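Local structure of putative transcriptional regulator (TetR/AcrR family) (Acinetobacter sp., 3KNW) at residues A14-Q17 with H18-S22; S22-H25 with L26-K30; S57-A60 with F61-L65; M128-I131 with M132-V136. The protein probably binds DNA through an N-terminal helix-turn-helix domain and regulates transcription, as a dimeric member of the TetR/AcrR family. All coordinates share one frame; numbering follows the deposited sequence.

Interaction 1. Residues A14-Q17 with H18-S22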
loop_
_atom_site.group_PDB
_atom_site.type_symbol
_atom_site.label_atom_id
_atom_site.label_comp_id
_atom_site.label_asym_id
_atom_site.label_seq_id
_atom_site.Cartn_x
_atom_site.Cartn_y
_atom_site.Cartn_z
ATOM N N ALA A 14 -4.882 -22.775 23.689
ATOM C CA ALA A 14 -3.741 -22.933 22.806
ATOM C C ALA A 14 -4.198 -23.474 21.458
ATOM O O ALA A 14 -3.644 -23.118 20.425
ATOM C CB ALA A 14 -2.645 -23.832 23.464
ATOM N N LYS A 15 -5.233 -24.302 21.452
ATOM C CA LYS A 15 -5.838 -24.759 20.190
ATOM C C LYS A 15 -6.474 -23.574 19.442
ATOM O O LYS A 15 -6.183 -23.323 18.276
ATOM C CB LYS A 15 -6.877 -25.844 20.444
ATOM C CG LYS A 15 -7.324 -26.545 19.181
ATOM C CD LYS A 15 -8.615 -27.325 19.411
ATOM C CE LYS A 15 -8.767 -28.528 18.479
ATOM N NZ LYS A 15 -9.853 -29.444 18.990
ATOM N N ARG A 16 -7.331 -22.846 20.137
ATOM C CA ARG A 16 -7.892 -21.649 19.575
ATOM C C ARG A 16 -6.781 -20.806 18.922
ATOM O O ARG A 16 -6.953 -20.341 17.792
ATOM C CB ARG A 16 -8.592 -20.851 20.656
ATOM C CG ARG A 16 -9.427 -19.721 20.151
ATOM C CD ARG A 16 -10.139 -19.032 21.318
ATOM N NE ARG A 16 -10.908 -17.876 20.871
ATOM C CZ ARG A 16 -10.404 -16.654 20.647
ATOM N NH1 ARG A 16 -11.203 -15.676 20.231
ATOM N NH2 ARG A 16 -9.112 -16.403 20.841
ATOM N N GLN A 17 -5.643 -20.648 19.621
ATOM C CA GLN A 17 -4.517 -19.824 19.129
ATOM C C GLN A 17 -3.880 -20.441 17.927
ATOM O O GLN A 17 -3.476 -19.738 16.991
ATOM C CB GLN A 17 -3.399 -19.665 20.171
ATOM C CG GLN A 17 -3.778 -18.984 21.509
ATOM C CD GLN A 17 -4.409 -17.619 21.333
ATOM O OE1 GLN A 17 -4.167 -16.926 20.328
ATOM N NE2 GLN A 17 -5.245 -17.232 22.300
ATOM N N HIS A 18 -3.755 -21.764 17.956
ATOM C CA HIS A 18 -3.220 -22.466 16.794
ATOM C C HIS A 18 -4.045 -22.171 15.557
ATOM O O HIS A 18 -3.496 -21.866 14.502
ATOM C CB HIS A 18 -3.161 -23.978 16.990
ATOM C CG HIS A 18 -2.644 -24.695 15.783
ATOM N ND1 HIS A 18 -1.303 -24.740 15.470
ATOM C CD2 HIS A 18 -3.292 -25.335 14.779
ATOM C CE1 HIS A 18 -1.146 -25.401 14.336
ATOM N NE2 HIS A 18 -2.337 -25.768 13.893
ATOM N N ILE A 19 -5.359 -22.267 15.705
ATOM C CA ILE A 19 -6.260 -22.042 14.586
ATOM C C ILE A 19 -6.101 -20.624 14.035
ATOM O O ILE A 19 -5.977 -20.442 12.835
ATOM C CB ILE A 19 -7.709 -22.327 14.960
ATOM C CG1 ILE A 19 -7.882 -23.808 15.366
ATOM C CG2 ILE A 19 -8.634 -22.046 13.793
ATOM C CD1 ILE A 19 -9.130 -24.068 16.031
ATOM N N LEU A 20 -6.102 -19.631 14.903
ATOM C CA LEU A 20 -5.913 -18.249 14.480
ATOM C C LEU A 20 -4.590 -18.102 13.764
ATOM O O LEU A 20 -4.538 -17.507 12.697
ATOM C CB LEU A 20 -5.977 -17.294 15.664
ATOM C CG LEU A 20 -7.407 -17.177 16.158
ATOM C CD1 LEU A 20 -7.392 -16.770 17.605
ATOM C CD2 LEU A 20 -8.228 -16.190 15.321
ATOM N N ASP A 21 -3.519 -18.666 14.330
ATOM C CA ASP A 21 -2.204 -18.573 13.708
ATOM C C ASP A 21 -2.115 -19.304 12.362
ATOM O O ASP A 21 -1.538 -18.759 11.414
ATOM C CB ASP A 21 -1.112 -18.996 14.697
ATOM C CG ASP A 21 -1.009 -18.018 15.904
ATOM O OD1 ASP A 21 -1.387 -16.805 15.735
ATOM O OD2 ASP A 21 -0.567 -18.456 17.009
ATOM N N SER A 22 -2.697 -20.493 12.258
ATOM C CA SER A 22 -2.941 -21.111 10.948
ATOM C C SER A 22 -3.640 -20.134 9.993
ATOM O O SER A 22 -3.136 -19.865 8.896
ATOM C CB SER A 22 -3.824 -22.349 11.067
ATOM O OG SER A 22 -3.164 -23.376 11.771
#

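Interaction 2. Residues S22-H25 with L26-K30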
loop_
_atom_site.group_PDB
_atom_site.type_symbol
_atom_site.label_atom_id
_atom_site.label_comp_id
_atom_site.label_asym_id
_atom_site.label_seq_id
_atom_site.Cartn_x
_atom_site.Cartn_y
_atom_site.Cartn_z
ATOM N N SER A 22 -2.697 -20.493 12.258
ATOM C CA SER A 22 -2.941 -21.111 10.948
ATOM C C SER A 22 -3.640 -20.134 9.993
ATOM O O SER A 22 -3.136 -19.865 8.896
ATOM C CB SER A 22 -3.824 -22.349 11.067
ATOM O OG SER A 22 -3.164 -23.376 11.771
ATOM N N GLY A 23 -4.792 -19.604 10.409
ATOM C CA GLY A 23 -5.544 -18.693 9.573
ATOM C C GLY A 23 -4.716 -17.476 9.126
ATOM O O GLY A 23 -4.747 -17.086 7.957
ATOM N N PHE A 24 -3.949 -16.938 10.069
ATOM C CA PHE A 24 -3.199 -15.737 9.872
ATOM C C PHE A 24 -2.169 -15.892 8.755
ATOM O O PHE A 24 -2.081 -15.043 7.884
ATOM C CB PHE A 24 -2.490 -15.318 11.160
ATOM C CG PHE A 24 -1.624 -14.131 10.961
ATOM C CD1 PHE A 24 -2.190 -12.902 10.703
ATOM C CD2 PHE A 24 -0.256 -14.248 10.938
ATOM C CE1 PHE A 24 -1.419 -11.809 10.468
ATOM C CE2 PHE A 24 0.534 -13.143 10.713
ATOM C CZ PHE A 24 -0.054 -11.922 10.470
ATOM N N HIS A 25 -1.406 -16.975 8.794
ATOM C CA HIS A 25 -0.485 -17.289 7.721
ATOM C C HIS A 25 -1.251 -17.389 6.421
ATOM O O HIS A 25 -0.850 -16.805 5.414
ATOM C CB HIS A 25 0.299 -18.582 7.989
ATOM C CG HIS A 25 1.282 -18.465 9.112
ATOM N ND1 HIS A 25 2.400 -17.657 9.042
ATOM C CD2 HIS A 25 1.315 -19.046 10.337
ATOM C CE1 HIS A 25 3.082 -17.754 10.171
ATOM N NE2 HIS A 25 2.439 -18.583 10.977
ATOM N N LEU A 26 -2.369 -18.094 6.432
ATOM C CA LEU A 26 -3.108 -18.257 5.206
ATOM C C LEU A 26 -3.385 -16.892 4.621
ATOM O O LEU A 26 -3.150 -16.669 3.443
ATOM C CB LEU A 26 -4.413 -18.998 5.446
ATOM C CG LEU A 26 -5.123 -19.632 4.243
ATOM C CD1 LEU A 26 -4.188 -20.438 3.323
ATOM C CD2 LEU A 26 -6.247 -20.515 4.787
ATOM N N VAL A 27 -3.847 -15.970 5.461
ATOM C CA VAL A 27 -4.298 -14.663 4.987
ATOM C C VAL A 27 -3.160 -13.764 4.484
ATOM O O VAL A 27 -3.382 -12.973 3.597
ATOM C CB VAL A 27 -5.145 -13.909 6.061
ATOM C CG1 VAL A 27 -5.462 -12.466 5.611
ATOM C CG2 VAL A 27 -6.431 -14.656 6.353
ATOM N N LEU A 28 -1.955 -13.867 5.027
ATOM C CA LEU A 28 -0.819 -13.132 4.452
ATOM C C LEU A 28 -0.543 -13.529 3.000
ATOM O O LEU A 28 -0.145 -12.686 2.199
ATOM C CB LEU A 28 0.459 -13.382 5.238
ATOM C CG LEU A 28 0.562 -12.854 6.668
ATOM C CD1 LEU A 28 1.104 -13.960 7.616
ATOM C CD2 LEU A 28 1.432 -11.621 6.717
ATOM N N ARG A 29 -0.717 -14.815 2.696
ATOM C CA ARG A 29 -0.509 -15.361 1.360
ATOM C C ARG A 29 -1.662 -15.040 0.428
ATOM O O ARG A 29 -1.430 -14.633 -0.704
ATOM C CB ARG A 29 -0.345 -16.895 1.389
ATOM C CG ARG A 29 1.069 -17.419 1.731
ATOM C CD ARG A 29 1.143 -18.054 3.136
ATOM N NE ARG A 29 2.249 -19.018 3.293
ATOM C CZ ARG A 29 2.287 -20.018 4.191
ATOM N NH1 ARG A 29 1.278 -20.244 5.033
ATOM N NH2 ARG A 29 3.346 -20.822 4.232
ATOM N N LYS A 30 -2.895 -15.238 0.883
ATOM C CA LYS A 30 -4.033 -15.302 -0.037
ATOM C C LYS A 30 -5.202 -14.359 0.239
ATOM O O LYS A 30 -6.176 -14.330 -0.513
ATOM C CB LYS A 30 -4.545 -16.746 -0.104
ATOM C CG LYS A 30 -3.502 -17.732 -0.677
ATOM C CD LYS A 30 -4.043 -19.183 -0.806
ATOM C CE LYS A 30 -2.912 -20.200 -1.109
ATOM N NZ LYS A 30 -2.009 -19.745 -2.229
#

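Interaction 3. Residues S57-A60 with F61-L65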
loop_
_atom_site.group_PDB
_atom_site.type_symbol
_atom_site.label_atom_id
_atom_site.label_comp_id
_atom_site.label_asym_id
_atom_site.label_seq_id
_atom_site.Cartn_x
_atom_site.Cartn_y
_atom_site.Cartn_z
ATOM N N SER A 57 -18.486 -18.810 12.574
ATOM C CA SER A 57 -18.521 -18.598 11.106
ATOM C C SER A 57 -17.190 -18.093 10.613
ATOM O O SER A 57 -16.395 -17.630 11.413
ATOM C CB SER A 57 -19.562 -17.559 10.750
ATOM O OG SER A 57 -19.183 -16.334 11.325
ATOM N N LYS A 58 -16.958 -18.189 9.311
ATOM C CA LYS A 58 -15.774 -17.639 8.717
ATOM C C LYS A 58 -15.614 -16.165 9.155
ATOM O O LYS A 58 -14.527 -15.723 9.439
ATOM C CB LYS A 58 -15.822 -17.732 7.170
ATOM C CG LYS A 58 -14.457 -17.395 6.447
ATOM C CD LYS A 58 -14.625 -17.088 4.952
ATOM C CE LYS A 58 -13.423 -16.286 4.404
ATOM N NZ LYS A 58 -13.693 -15.646 3.077
ATOM N N GLU A 59 -16.726 -15.460 9.273
ATOM C CA GLU A 59 -16.721 -14.060 9.629
ATOM C C GLU A 59 -16.352 -13.823 11.100
ATOM O O GLU A 59 -15.489 -12.969 11.365
ATOM C CB GLU A 59 -18.047 -13.403 9.229
ATOM C CG GLU A 59 -18.113 -11.897 9.400
ATOM C CD GLU A 59 -17.163 -11.085 8.471
ATOM O OE1 GLU A 59 -17.093 -11.368 7.224
ATOM O OE2 GLU A 59 -16.523 -10.155 9.019
ATOM N N ALA A 60 -16.943 -14.558 12.043
ATOM C CA ALA A 60 -16.513 -14.465 13.461
ATOM C C ALA A 60 -14.998 -14.647 13.602
ATOM O O ALA A 60 -14.320 -13.942 14.349
ATOM C CB ALA A 60 -17.247 -15.490 14.341
ATOM N N PHE A 61 -14.487 -15.601 12.850
ATOM C CA PHE A 61 -13.117 -16.014 12.918
ATOM C C PHE A 61 -12.211 -14.911 12.374
ATOM O O PHE A 61 -11.161 -14.616 12.946
ATOM C CB PHE A 61 -12.990 -17.282 12.100
ATOM C CG PHE A 61 -11.589 -17.671 11.788
ATOM C CD1 PHE A 61 -10.752 -18.132 12.784
ATOM C CD2 PHE A 61 -11.120 -17.631 10.495
ATOM C CE1 PHE A 61 -9.482 -18.543 12.496
ATOM C CE2 PHE A 61 -9.838 -18.016 10.209
ATOM C CZ PHE A 61 -9.028 -18.470 11.199
ATOM N N GLY A 62 -12.619 -14.330 11.250
ATOM C CA GLY A 62 -11.934 -13.161 10.672
ATOM C C GLY A 62 -11.879 -12.025 11.688
ATOM O O GLY A 62 -10.825 -11.473 11.924
ATOM N N CYS A 63 -13.003 -11.712 12.331
ATOM C CA CYS A 63 -12.967 -10.704 13.363
ATOM C C CYS A 63 -11.982 -11.105 14.470
ATOM O O CYS A 63 -11.235 -10.251 14.982
ATOM C CB CYS A 63 -14.352 -10.409 13.948
ATOM S SG CYS A 63 -15.500 -9.647 12.807
ATOM N N GLU A 64 -11.949 -12.376 14.860
ATOM C CA GLU A 64 -11.070 -12.704 15.988
ATOM C C GLU A 64 -9.609 -12.687 15.583
ATOM O O GLU A 64 -8.735 -12.309 16.362
ATOM C CB GLU A 64 -11.480 -13.990 16.701
ATOM C CG GLU A 64 -12.754 -13.799 17.546
ATOM C CD GLU A 64 -12.667 -12.614 18.566
ATOM O OE1 GLU A 64 -13.672 -11.840 18.739
ATOM O OE2 GLU A 64 -11.586 -12.457 19.192
ATOM N N LEU A 65 -9.367 -13.077 14.350
ATOM C CA LEU A 65 -8.049 -13.034 13.750
ATOM C C LEU A 65 -7.483 -11.622 13.782
ATOM O O LEU A 65 -6.339 -11.422 14.170
ATOM C CB LEU A 65 -8.177 -13.493 12.303
ATOM C CG LEU A 65 -6.960 -13.892 11.518
ATOM C CD1 LEU A 65 -6.253 -14.993 12.264
ATOM C CD2 LEU A 65 -7.407 -14.350 10.128
#

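Interaction 4. Residues M128-I131 with M132-V136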
loop_
_atom_site.group_PDB
_atom_site.type_symbol
_atom_site.label_atom_id
_atom_site.label_comp_id
_atom_site.label_asym_id
_atom_site.label_seq_id
_atom_site.Cartn_x
_atom_site.Cartn_y
_atom_site.Cartn_z
HETATM N N MSE A 128 -15.101 -6.029 10.207
HETATM C CA MSE A 128 -13.690 -6.264 10.073
HETATM C C MSE A 128 -12.966 -4.981 9.654
HETATM O O MSE A 128 -11.907 -4.642 10.184
HETATM C CB MSE A 128 -13.459 -7.436 9.079
HETATM C CG MSE A 128 -13.661 -8.852 9.731
HETATM SE SE MSE A 128 -13.349 -10.302 8.536
HETATM C CE MSE A 128 -11.527 -9.992 8.285
ATOM N N ARG A 129 -13.564 -4.235 8.738
ATOM C CA ARG A 129 -12.977 -2.990 8.302
ATOM C C ARG A 129 -12.843 -1.976 9.438
ATOM O O ARG A 129 -11.822 -1.324 9.564
ATOM C CB ARG A 129 -13.806 -2.371 7.184
ATOM C CG ARG A 129 -13.069 -1.234 6.500
ATOM C CD ARG A 129 -14.009 -0.523 5.588
ATOM N NE ARG A 129 -14.979 0.339 6.281
ATOM C CZ ARG A 129 -14.682 1.467 6.955
ATOM N NH1 ARG A 129 -15.674 2.168 7.520
ATOM N NH2 ARG A 129 -13.414 1.913 7.088
ATOM N N LEU A 130 -13.892 -1.826 10.215
ATOM C CA LEU A 130 -13.862 -1.012 11.451
ATOM C C LEU A 130 -12.782 -1.438 12.456
ATOM O O LEU A 130 -12.028 -0.599 12.923
ATOM C CB LEU A 130 -15.216 -1.109 12.158
ATOM C CG LEU A 130 -15.535 -0.024 13.187
ATOM C CD1 LEU A 130 -15.342 1.442 12.640
ATOM C CD2 LEU A 130 -16.993 -0.267 13.708
ATOM N N ILE A 131 -12.691 -2.729 12.760
ATOM C CA ILE A 131 -11.640 -3.212 13.647
ATOM C C ILE A 131 -10.256 -2.852 13.112
ATOM O O ILE A 131 -9.412 -2.344 13.855
ATOM C CB ILE A 131 -11.694 -4.744 13.864
ATOM C CG1 ILE A 131 -12.939 -5.135 14.690
ATOM C CG2 ILE A 131 -10.468 -5.203 14.598
ATOM C CD1 ILE A 131 -13.267 -6.608 14.621
HETATM N N MSE A 132 -10.049 -3.056 11.819
HETATM C CA MSE A 132 -8.751 -2.759 11.205
HETATM C C MSE A 132 -8.431 -1.267 11.209
HETATM O O MSE A 132 -7.346 -0.847 11.583
HETATM C CB MSE A 132 -8.733 -3.265 9.777
HETATM C CG MSE A 132 -7.431 -3.859 9.360
HETATM SE SE MSE A 132 -7.704 -4.375 7.513
HETATM C CE MSE A 132 -9.506 -5.029 7.532
ATOM N N ASN A 133 -9.384 -0.484 10.751
ATOM C CA ASN A 133 -9.312 0.975 10.793
ATOM C C ASN A 133 -8.929 1.549 12.115
ATOM O O ASN A 133 -8.189 2.503 12.170
ATOM C CB ASN A 133 -10.686 1.565 10.565
ATOM C CG ASN A 133 -10.821 2.138 9.248
ATOM O OD1 ASN A 133 -10.566 1.458 8.223
ATOM N ND2 ASN A 133 -11.209 3.418 9.212
ATOM N N ASP A 134 -9.556 1.027 13.173
ATOM C CA ASP A 134 -9.280 1.516 14.487
ATOM C C ASP A 134 -7.876 1.091 14.930
ATOM O O ASP A 134 -7.183 1.897 15.525
ATOM C CB ASP A 134 -10.354 1.079 15.467
ATOM C CG ASP A 134 -11.679 1.911 15.316
ATOM O OD1 ASP A 134 -11.642 3.079 14.777
ATOM O OD2 ASP A 134 -12.754 1.378 15.751
ATOM N N GLY A 135 -7.433 -0.113 14.586
ATOM C CA GLY A 135 -6.081 -0.542 14.896
ATOM C C GLY A 135 -5.071 0.431 14.326
ATOM O O GLY A 135 -4.135 0.912 15.013
ATOM N N VAL A 136 -5.291 0.798 13.071
ATOM C CA VAL A 136 -4.330 1.637 12.391
ATOM C C VAL A 136 -4.389 3.016 13.005
ATOM O O VAL A 136 -3.345 3.631 13.216
ATOM C CB VAL A 136 -4.585 1.717 10.877
ATOM C CG1 VAL A 136 -3.729 2.735 10.287
ATOM C CG2 VAL A 136 -4.320 0.410 10.242
#

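Interaction 1. Residues A14-Q17 with H18-S22
Arg16 and Leu20 meet one turn apart: the guanidinium nitrogen NH2 of Arg16 comes to 3.7 Å from the methyl CD1 of Leu20, the two side chains slanting across each other. CG of Arg16 stands anti to the backbone N (chi1 -169°) and the chain runs straight out to NE, which carries the guanidinium to the leucine methyl; NH1 makes a long, weak ion pair with Glu64, and NH2 one with Glu13. Leu20 CD1 also lies 3.6 Å from Arg16 O, the carbonyl that takes the Leu20 N-H. All of this belongs to helix 13-30, the first helix of the TetR-type DNA-binding domain, whose predicted helix-turn-helix follows at residues 36-55. Ile19 points its CG1 branch back along the helix, 3.4 Å from Lys15 O, while its side chain packs on Phe51, Phe55 and Phe61. Lys15 NZ hydrogen-bonds Ser50 OG in helix 48-54. On another flank the Asp21 carboxylate folds back, OD2 3.2 Å from Gln17 O; both oxygens are acceptors and do not bond, and Asp21 N engages that carbonyl. His18 swings away to bond Ser44 O through NE2, and its own carbonyl receives both the N and the OG of Ser22.

Interaction 2. Residues S22-H25 with L26-K30
The Phe24 ring carries Leu28 over one face: CG of the leucine sits 4.3 Å from the ring centroid, 24° off the ring normal, a CH-pi contact displaced toward the rim. The methyl CD1 comes closer still to a ring atom, 3.3 Å from Phe24 CE2. Tyr69 adds a second aromatic ring, its plane about 20° from that of Phe24. What brings the phenylalanine ring beside the next turn is its first torsion (chi1 176°), which sets CG beside the carbonyl carbon, while Leu28 leans back with CG beside its own backbone N.

The imidazole of His25 is more loosely attended. Leu28 CD1 approaches its ND1 obliquely at 4.2 Å, and the two side chains run side by side in the same direction. Arg29, bent at its second torsion, curls back over the turn: CD lies 3.3 Å from His25 O, and NH1 lies 3.5 Å from His25 CB. Toward the imidazole itself the guanidinium comes at a slant.

Beneath these side chains run the i to i+4 backbone bonds of the helix. Arg29 N to His25 O, at 3.4 Å, is weak, while Lys30 N to Leu26 O one residue on is firm at 2.9 Å. Gly23 presents no side chain where Phe61 of helix 58-81 passes close by. Val27 and Phe24 pack on Leu65 of that same helix, whereas Leu26 turns to Ile40 and Thr43 of helix 37-44; this part of the first helix packs against both.

Interaction 3. Residues S57-A60 with F61-L65
Ser57 O receives the N-H of Phe61 in the first turn of helix 58-81, and the serine side chain caps that turn. This is an N-cap at the start of the long helix that, in the TetR fold, leads from the DNA-binding domain into the C-terminal domain.

Among the hydrogen bonds, the capping one is nearly straight: the N-H of Ala60 donates to Ser57 OG at 2.9 Å with an angle of 178°. With chi1 at 64°, the serine oxygen is placed to receive an N-H that has no preceding helical carbonyl to bond. The usual i to i+4 bonds follow, including Cys63 N to Glu59 O at 2.9 Å.

Among the charged groups, Glu59 bends at its second torsion and brings OE2 within 4.0 Å of Cys63 SG, a loose contact; the firm partner of OE2 is Ser125 OG. Lys58 extends away from this helix to Phe32, whose carbonyl takes a hydrogen bond from NZ and whose ring forms a cation-pi contact with it. Glu64 OE1 makes a long, weak ion pair with Lys67.

In the apolar packing, the Phe61 ring meets Phe51 and Phe55 edge-to-face and touches Leu20, as does Leu65, which seats the new helix on helix 13-30 and the helix-turn-helix. Cys63 packs on Ile131 of helix 126-153. Close to the plane of the Phe61 ring, at its edge, lies a backbone carbonyl of the previous turn, with Lys58 O 4.0 Å from Phe61 CD2.

Interaction 4. Residues M128-I131 with M132-V136
Met132 folds back over Met128 on the packed side of helix 126-153, its methyl CE lying 3.6 Å from Met128 O. Both are selenomethionines in this crystal. The Met132 chain runs straight through its second torsion and then bends at the third, which lays the methyl over the carbonyl already bonded to Met132 N at 2.9 Å. Met117 of helix 111-119 touches both of these side chains, and Met128 also reaches Glu59 and Cys63 of helix 58-81; Ile131 packs on Lys67 and Ile70 of the same helix. The helix thus joins the C-terminal domain to the helix that leaves the DNA-binding domain. Elsewhere the contact slackens. Leu130 and Asp134 lie exposed, side by side and pointing the same way, with Leu130 CG 4.0 Å from Asp134 OD2. Between these extremes, Arg129 and Asn133 cross with guanidinium and amide planes 88° apart, against the second subunit. Arg129 NE forms a salt bridge to Glu126, while NH2 hydrogen-bonds to Leu182 O of the second subunit. Held by a carboxylate within its own helix and a carbonyl across the dimer interface, the guanidinium is probably fixed in orientation, its charge partly balanced by Glu126.

In the fold
Interactions 1 and 2 are successive lengths of helix 13-30 sharing Ser22, and both lean on the helix of interaction 3 through Phe61 and Leu65. Interaction 3 in turn meets interaction 4, making it the bridge between the DNA-binding and C-terminal parts of the chain. Interaction 1 lies farthest out, its centre about 19 Å from that of the chain, and interaction 4 nearest in, at about 11 Å; interactions 1, 2 and 4 set buried residues beside exposed ones. Polar side chains tie interaction 1 to the helix-turn-helix, an aromatic face dominates interaction 2, interaction 3 has a serine cap, and interaction 4 pairs buried selenomethionines with an arginine reaching the second subunit.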